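Local coordinates for protein acetoacetate decarboxylase (Sphingomonas wittichii, PDB 5UPB) that is an acetoacetate decarboxylase-like enzyme, probably a lyase, whose natural substrate is uncertain, at residues Pro76-Ile88 against Phe99-Arg113. Numbering follows the deposited sequence.
Sequences PAGAVYNEAALSI and FPAFVWVDKEWSLIR
Tyr-81 lays its ring against helix 108-113 as strand 80-88 runs past it: Ser-110 CB sits over one face, 3.9 Å from the ring centroid, Trp-109 CH2 meets CD1 with the two ring planes nearly perpendicular (89°), and Val-105 CG2 comes in obliquely at CD2. With CG held between the backbone N and carbonyl carbon (chi1 68°), the ring reaches along the helix until Tyr-81 OH lies 3.1 Å from Arg-113 NH2; Phe-61 stacks on the Tyr-81 ring. Cut back to alanine, Tyr-81 would probably leave a gap beside Trp-109 and Ser-110, and Arg-113 NH2 without its neighbour.

The Trp-109 indole has Gly-78 O over the rim of one face and Lys-107 CB over the rim of the other; NE1 hydrogen-bonds His-154 NE2 of the second subunit. Lys-107, bent at chi2 and chi4, curls NZ back to bond Ala-77 O and Val-80 O, each at 2.8 Å. Next to it the Asp-106 carboxylate grips Asn-82 twice: OD1 takes the backbone N from above the carboxylate plane, and OD2 receives ND2 on its syn side at 2.8 Å; Asp-106 N returns a third bond to Asn-82 O.

Farther along, the antiparallel hairpin ladder runs through Ala-84 and Trp-104 to a classic bulge, where Ala-101 and Phe-102 both face Leu-86. Glu-83 extends across Val-103 CG1; its OE1 salt-bridges Lys-121 and OE2 hydrogen-bonds Tyr-57 OH, so the hairpin positions a lysine-carboxylate pair that, by family resemblance, probably lies at the active site.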
loop_
_atom_site.group_PDB
_atom_site.type_symbol
_atom_site.label_atom_id
_atom_site.label_comp_id
_atom_site.label_asym_id
_atom_site.label_seq_id
_atom_site.Cartn_x
_atom_site.Cartn_y
_atom_site.Cartn_z
ATOM N N PRO A 76 3.031 3.421 -16.112
ATOM C CA PRO A 76 1.813 2.609 -16.011
ATOM C C PRO A 76 0.954 2.912 -14.809
ATOM O O PRO A 76 -0.286 2.864 -14.914
ATOM C CB PRO A 76 2.358 1.163 -16.000
ATOM C CG PRO A 76 3.817 1.285 -15.676
ATOM C CD PRO A 76 4.253 2.601 -16.205
ATOM N N ALA A 77 1.557 3.181 -13.649
ATOM C CA ALA A 77 0.753 3.476 -12.481
ATOM C C ALA A 77 0.010 4.799 -12.602
ATOM O O ALA A 77 -0.981 5.014 -11.890
ATOM C CB ALA A 77 1.622 3.489 -11.211
ATOM N N GLY A 78 0.435 5.677 -13.492
ATOM C CA GLY A 78 -0.318 6.876 -13.757
ATOM C C GLY A 78 -1.464 6.727 -14.704
ATOM O O GLY A 78 -2.164 7.705 -14.971
ATOM N N ALA A 79 -1.742 5.505 -15.140
ATOM C CA ALA A 79 -2.742 5.260 -16.181
ATOM C C ALA A 79 -3.900 4.398 -15.719
ATOM O O ALA A 79 -4.868 4.194 -16.505
ATOM C CB ALA A 79 -2.071 4.585 -17.376
ATOM N N VAL A 80 -3.859 3.897 -14.476
ATOM C CA VAL A 80 -4.894 3.010 -13.953
ATOM C C VAL A 80 -5.207 3.401 -12.538
ATOM O O VAL A 80 -4.331 3.856 -11.789
ATOM C CB VAL A 80 -4.496 1.515 -13.998
ATOM C CG1 VAL A 80 -4.417 1.031 -15.452
ATOM C CG2 VAL A 80 -3.154 1.273 -13.307
ATOM N N TYR A 81 -6.463 3.203 -12.168
ATOM C CA TYR A 81 -6.872 3.386 -10.782
ATOM C C TYR A 81 -8.143 2.601 -10.518
ATOM O O TYR A 81 -8.879 2.252 -11.433
ATOM C CB TYR A 81 -7.067 4.847 -10.455
ATOM C CG TYR A 81 -8.235 5.517 -11.145
ATOM C CD1 TYR A 81 -8.075 6.113 -12.395
ATOM C CD2 TYR A 81 -9.490 5.574 -10.550
ATOM C CE1 TYR A 81 -9.127 6.775 -13.018
ATOM C CE2 TYR A 81 -10.567 6.223 -11.204
ATOM C CZ TYR A 81 -10.355 6.840 -12.403
ATOM O OH TYR A 81 -11.362 7.511 -13.075
ATOM N N ASN A 82 -8.380 2.331 -9.242
ATOM C CA ASN A 82 -9.626 1.734 -8.809
ATOM C C ASN A 82 -10.413 2.743 -8.002
ATOM O O ASN A 82 -9.839 3.585 -7.297
ATOM C CB ASN A 82 -9.369 0.497 -7.979
ATOM C CG ASN A 82 -8.494 -0.469 -8.694
ATOM O OD1 ASN A 82 -8.905 -1.042 -9.691
ATOM N ND2 ASN A 82 -7.233 -0.526 -8.301
ATOM N N GLU A 83 -11.725 2.586 -8.040
ATOM C CA GLU A 83 -12.606 3.545 -7.399
ATOM C C GLU A 83 -13.878 2.880 -6.908
ATOM O O GLU A 83 -14.430 1.985 -7.566
ATOM C CB GLU A 83 -12.950 4.660 -8.368
ATOM C CG GLU A 83 -13.833 5.749 -7.804
ATOM C CD GLU A 83 -13.937 6.938 -8.770
ATOM O OE1 GLU A 83 -13.001 7.762 -8.798
ATOM O OE2 GLU A 83 -14.921 7.035 -9.532
ATOM N N ALA A 84 -14.331 3.328 -5.723
ATOM C CA ALA A 84 -15.614 2.908 -5.177
ATOM C C ALA A 84 -16.420 4.146 -4.806
ATOM O O ALA A 84 -15.877 5.144 -4.301
ATOM C CB ALA A 84 -15.400 2.012 -3.958
ATOM N N ALA A 85 -17.732 4.058 -4.960
ATOM C CA ALA A 85 -18.554 5.225 -4.691
ATOM C C ALA A 85 -19.949 4.839 -4.257
ATOM O O ALA A 85 -20.481 3.783 -4.625
ATOM C CB ALA A 85 -18.655 6.127 -5.910
ATOM N N LEU A 86 -20.550 5.766 -3.508
ATOM C CA LEU A 86 -21.976 5.779 -3.197
ATOM C C LEU A 86 -22.543 7.080 -3.742
ATOM O O LEU A 86 -22.143 8.166 -3.297
ATOM C CB LEU A 86 -22.183 5.685 -1.681
ATOM C CG LEU A 86 -21.594 4.421 -1.061
ATOM C CD1 LEU A 86 -21.528 4.498 0.456
ATOM C CD2 LEU A 86 -22.460 3.246 -1.477
ATOM N N SER A 87 -23.433 6.985 -4.727
ATOM C CA SER A 87 -23.947 8.147 -5.442
ATOM C C SER A 87 -25.459 8.220 -5.302
ATOM O O SER A 87 -26.139 7.196 -5.281
ATOM C CB SER A 87 -23.603 8.135 -6.966
ATOM O OG SER A 87 -22.226 8.048 -7.193
ATOM N N ILE A 88 -25.984 9.442 -5.330
ATOM C CA ILE A 88 -27.382 9.735 -5.017
ATOM C C ILE A 88 -28.078 10.245 -6.270
ATOM O O ILE A 88 -27.612 11.198 -6.908
ATOM C CB ILE A 88 -27.471 10.773 -3.887
ATOM C CG1 ILE A 88 -26.755 10.229 -2.647
ATOM C CG2 ILE A 88 -28.931 11.150 -3.602
ATOM C CD1 ILE A 88 -26.554 11.254 -1.539
ATOM N N PHE A 99 -25.377 12.617 -7.842
ATOM C CA PHE A 99 -24.375 13.323 -7.053
ATOM C C PHE A 99 -23.539 12.267 -6.359
ATOM O O PHE A 99 -24.081 11.481 -5.564
ATOM C CB PHE A 99 -24.995 14.263 -6.018
ATOM C CG PHE A 99 -23.973 14.952 -5.157
ATOM C CD1 PHE A 99 -23.146 15.929 -5.686
ATOM C CD2 PHE A 99 -23.829 14.602 -3.821
ATOM C CE1 PHE A 99 -22.198 16.544 -4.906
ATOM C CE2 PHE A 99 -22.887 15.216 -3.022
ATOM C CZ PHE A 99 -22.073 16.193 -3.555
ATOM N N PRO A 100 -22.273 12.117 -6.709
ATOM C CA PRO A 100 -21.446 11.068 -6.067
ATOM C C PRO A 100 -20.904 11.532 -4.709
ATOM O O PRO A 100 -19.761 11.950 -4.559
ATOM C CB PRO A 100 -20.348 10.829 -7.109
ATOM C CG PRO A 100 -20.171 12.185 -7.739
ATOM C CD PRO A 100 -21.513 12.884 -7.707
ATOM N N ALA A 101 -21.751 11.387 -3.686
ATOM C CA ALA A 101 -21.480 11.960 -2.357
ATOM C C ALA A 101 -20.190 11.432 -1.754
ATOM O O ALA A 101 -19.387 12.205 -1.232
ATOM C CB ALA A 101 -22.640 11.646 -1.416
ATOM N N PHE A 102 -20.023 10.110 -1.721
ATOM C CA PHE A 102 -18.848 9.485 -1.125
ATOM C C PHE A 102 -18.130 8.678 -2.202
ATOM O O PHE A 102 -18.691 7.702 -2.710
ATOM C CB PHE A 102 -19.216 8.546 0.028
ATOM C CG PHE A 102 -20.027 9.174 1.133
ATOM C CD1 PHE A 102 -20.068 10.528 1.318
ATOM C CD2 PHE A 102 -20.746 8.366 1.984
ATOM C CE1 PHE A 102 -20.820 11.073 2.340
ATOM C CE2 PHE A 102 -21.500 8.901 2.987
ATOM C CZ PHE A 102 -21.528 10.261 3.162
ATOM N N VAL A 103 -16.873 9.018 -2.460
ATOM C CA VAL A 103 -16.025 8.335 -3.430
ATOM C C VAL A 103 -14.668 8.077 -2.794
ATOM O O VAL A 103 -14.102 8.967 -2.146
ATOM C CB VAL A 103 -15.850 9.178 -4.703
ATOM C CG1 VAL A 103 -15.024 8.419 -5.768
ATOM C CG2 VAL A 103 -17.211 9.575 -5.250
ATOM N N TRP A 104 -14.146 6.858 -2.982
ATOM C CA TRP A 104 -12.795 6.487 -2.569
ATOM C C TRP A 104 -12.058 5.970 -3.802
ATOM O O TRP A 104 -12.609 5.167 -4.563
ATOM C CB TRP A 104 -12.800 5.417 -1.449
ATOM C CG TRP A 104 -13.532 5.837 -0.176
ATOM C CD1 TRP A 104 -12.967 6.378 0.970
ATOM C CD2 TRP A 104 -14.946 5.757 0.079
ATOM N NE1 TRP A 104 -13.946 6.614 1.906
ATOM C CE2 TRP A 104 -15.166 6.250 1.383
ATOM C CE3 TRP A 104 -16.043 5.312 -0.666
ATOM C CZ2 TRP A 104 -16.429 6.316 1.956
ATOM C CZ3 TRP A 104 -17.309 5.369 -0.087
ATOM C CH2 TRP A 104 -17.480 5.873 1.226
ATOM N N VAL A 105 -10.830 6.459 -4.010
ATOM C CA VAL A 105 -10.015 6.128 -5.168
ATOM C C VAL A 105 -8.628 5.802 -4.636
ATOM O O VAL A 105 -8.264 6.183 -3.514
ATOM C CB VAL A 105 -10.017 7.295 -6.210
ATOM C CG1 VAL A 105 -9.304 8.549 -5.672
ATOM C CG2 VAL A 105 -9.388 6.884 -7.517
ATOM N N ASP A 106 -7.826 5.097 -5.435
ATOM C CA ASP A 106 -6.504 4.714 -4.923
ATOM C C ASP A 106 -5.343 5.392 -5.641
ATOM O O ASP A 106 -4.209 4.937 -5.510
ATOM C CB ASP A 106 -6.306 3.195 -4.917
ATOM C CG ASP A 106 -6.418 2.558 -6.293
ATOM O OD1 ASP A 106 -6.472 3.289 -7.278
ATOM O OD2 ASP A 106 -6.369 1.310 -6.369
ATOM N N LYS A 107 -5.597 6.478 -6.366
ATOM C CA LYS A 107 -4.546 7.274 -6.982
ATOM C C LYS A 107 -4.906 8.738 -6.758
ATOM O O LYS A 107 -6.022 9.162 -7.053
ATOM C CB LYS A 107 -4.419 6.964 -8.495
ATOM C CG LYS A 107 -3.937 5.563 -8.822
ATOM C CD LYS A 107 -2.491 5.374 -8.418
ATOM C CE LYS A 107 -2.025 3.926 -8.490
ATOM N NZ LYS A 107 -2.258 3.430 -9.909
ATOM N N GLU A 108 -3.974 9.520 -6.233
ATOM C CA GLU A 108 -4.339 10.882 -5.866
ATOM C C GLU A 108 -4.520 11.785 -7.074
ATOM O O GLU A 108 -5.209 12.808 -6.951
ATOM C CB GLU A 108 -3.308 11.474 -4.851
ATOM C CG GLU A 108 -2.171 12.284 -5.420
ATOM C CD GLU A 108 -1.111 11.440 -6.151
ATOM O OE1 GLU A 108 -1.439 10.764 -7.148
ATOM O OE2 GLU A 108 0.079 11.439 -5.737
ATOM N N TRP A 109 -3.940 11.449 -8.234
ATOM C CA TRP A 109 -4.238 12.237 -9.430
ATOM C C TRP A 109 -5.696 12.120 -9.816
ATOM O O TRP A 109 -6.282 13.080 -10.319
ATOM C CB TRP A 109 -3.358 11.850 -10.621
ATOM C CG TRP A 109 -3.089 10.394 -10.828
ATOM C CD1 TRP A 109 -2.042 9.685 -10.342
ATOM C CD2 TRP A 109 -3.840 9.489 -11.643
ATOM N NE1 TRP A 109 -2.098 8.383 -10.770
ATOM C CE2 TRP A 109 -3.187 8.233 -11.580
ATOM C CE3 TRP A 109 -4.984 9.621 -12.435
ATOM C CZ2 TRP A 109 -3.643 7.108 -12.261
ATOM C CZ3 TRP A 109 -5.464 8.475 -13.103
ATOM C CH2 TRP A 109 -4.778 7.236 -13.000
ATOM N N SER A 110 -6.311 10.987 -9.531
ATOM C CA SER A 110 -7.738 10.858 -9.760
ATOM C C SER A 110 -8.531 11.554 -8.665
ATOM O O SER A 110 -9.560 12.191 -8.951
ATOM C CB SER A 110 -8.108 9.370 -9.861
ATOM O OG SER A 110 -9.502 9.252 -10.049
ATOM N N LEU A 111 -8.015 11.551 -7.432
ATOM C CA LEU A 111 -8.640 12.327 -6.373
ATOM C C LEU A 111 -8.701 13.806 -6.737
ATOM O O LEU A 111 -9.754 14.460 -6.615
ATOM C CB LEU A 111 -7.887 12.101 -5.065
ATOM C CG LEU A 111 -8.458 12.848 -3.861
ATOM C CD1 LEU A 111 -8.094 12.057 -2.621
ATOM C CD2 LEU A 111 -7.927 14.249 -3.811
ATOM N N ILE A 112 -7.577 14.357 -7.165
ATOM C CA ILE A 112 -7.521 15.786 -7.399
ATOM C C ILE A 112 -8.323 16.180 -8.637
ATOM O O ILE A 112 -9.064 17.172 -8.615
ATOM C CB ILE A 112 -6.052 16.225 -7.488
ATOM C CG1 ILE A 112 -5.398 16.162 -6.064
ATOM C CG2 ILE A 112 -5.955 17.609 -8.118
ATOM C CD1 ILE A 112 -5.934 17.202 -5.102
ATOM N N ARG A 113 -8.185 15.445 -9.732
ATOM C CA ARG A 113 -9.038 15.728 -10.887
ATOM C C ARG A 113 -10.501 15.712 -10.476
ATOM O O ARG A 113 -11.272 16.606 -10.838
ATOM C CB ARG A 113 -8.748 14.704 -11.993
ATOM C CG ARG A 113 -9.449 14.874 -13.376
ATOM C CD ARG A 113 -9.163 13.608 -14.262
ATOM N NE ARG A 113 -9.652 12.406 -13.560
ATOM C CZ ARG A 113 -9.207 11.141 -13.646
ATOM N NH1 ARG A 113 -8.173 10.734 -14.426
ATOM N NH2 ARG A 113 -9.849 10.248 -12.899
#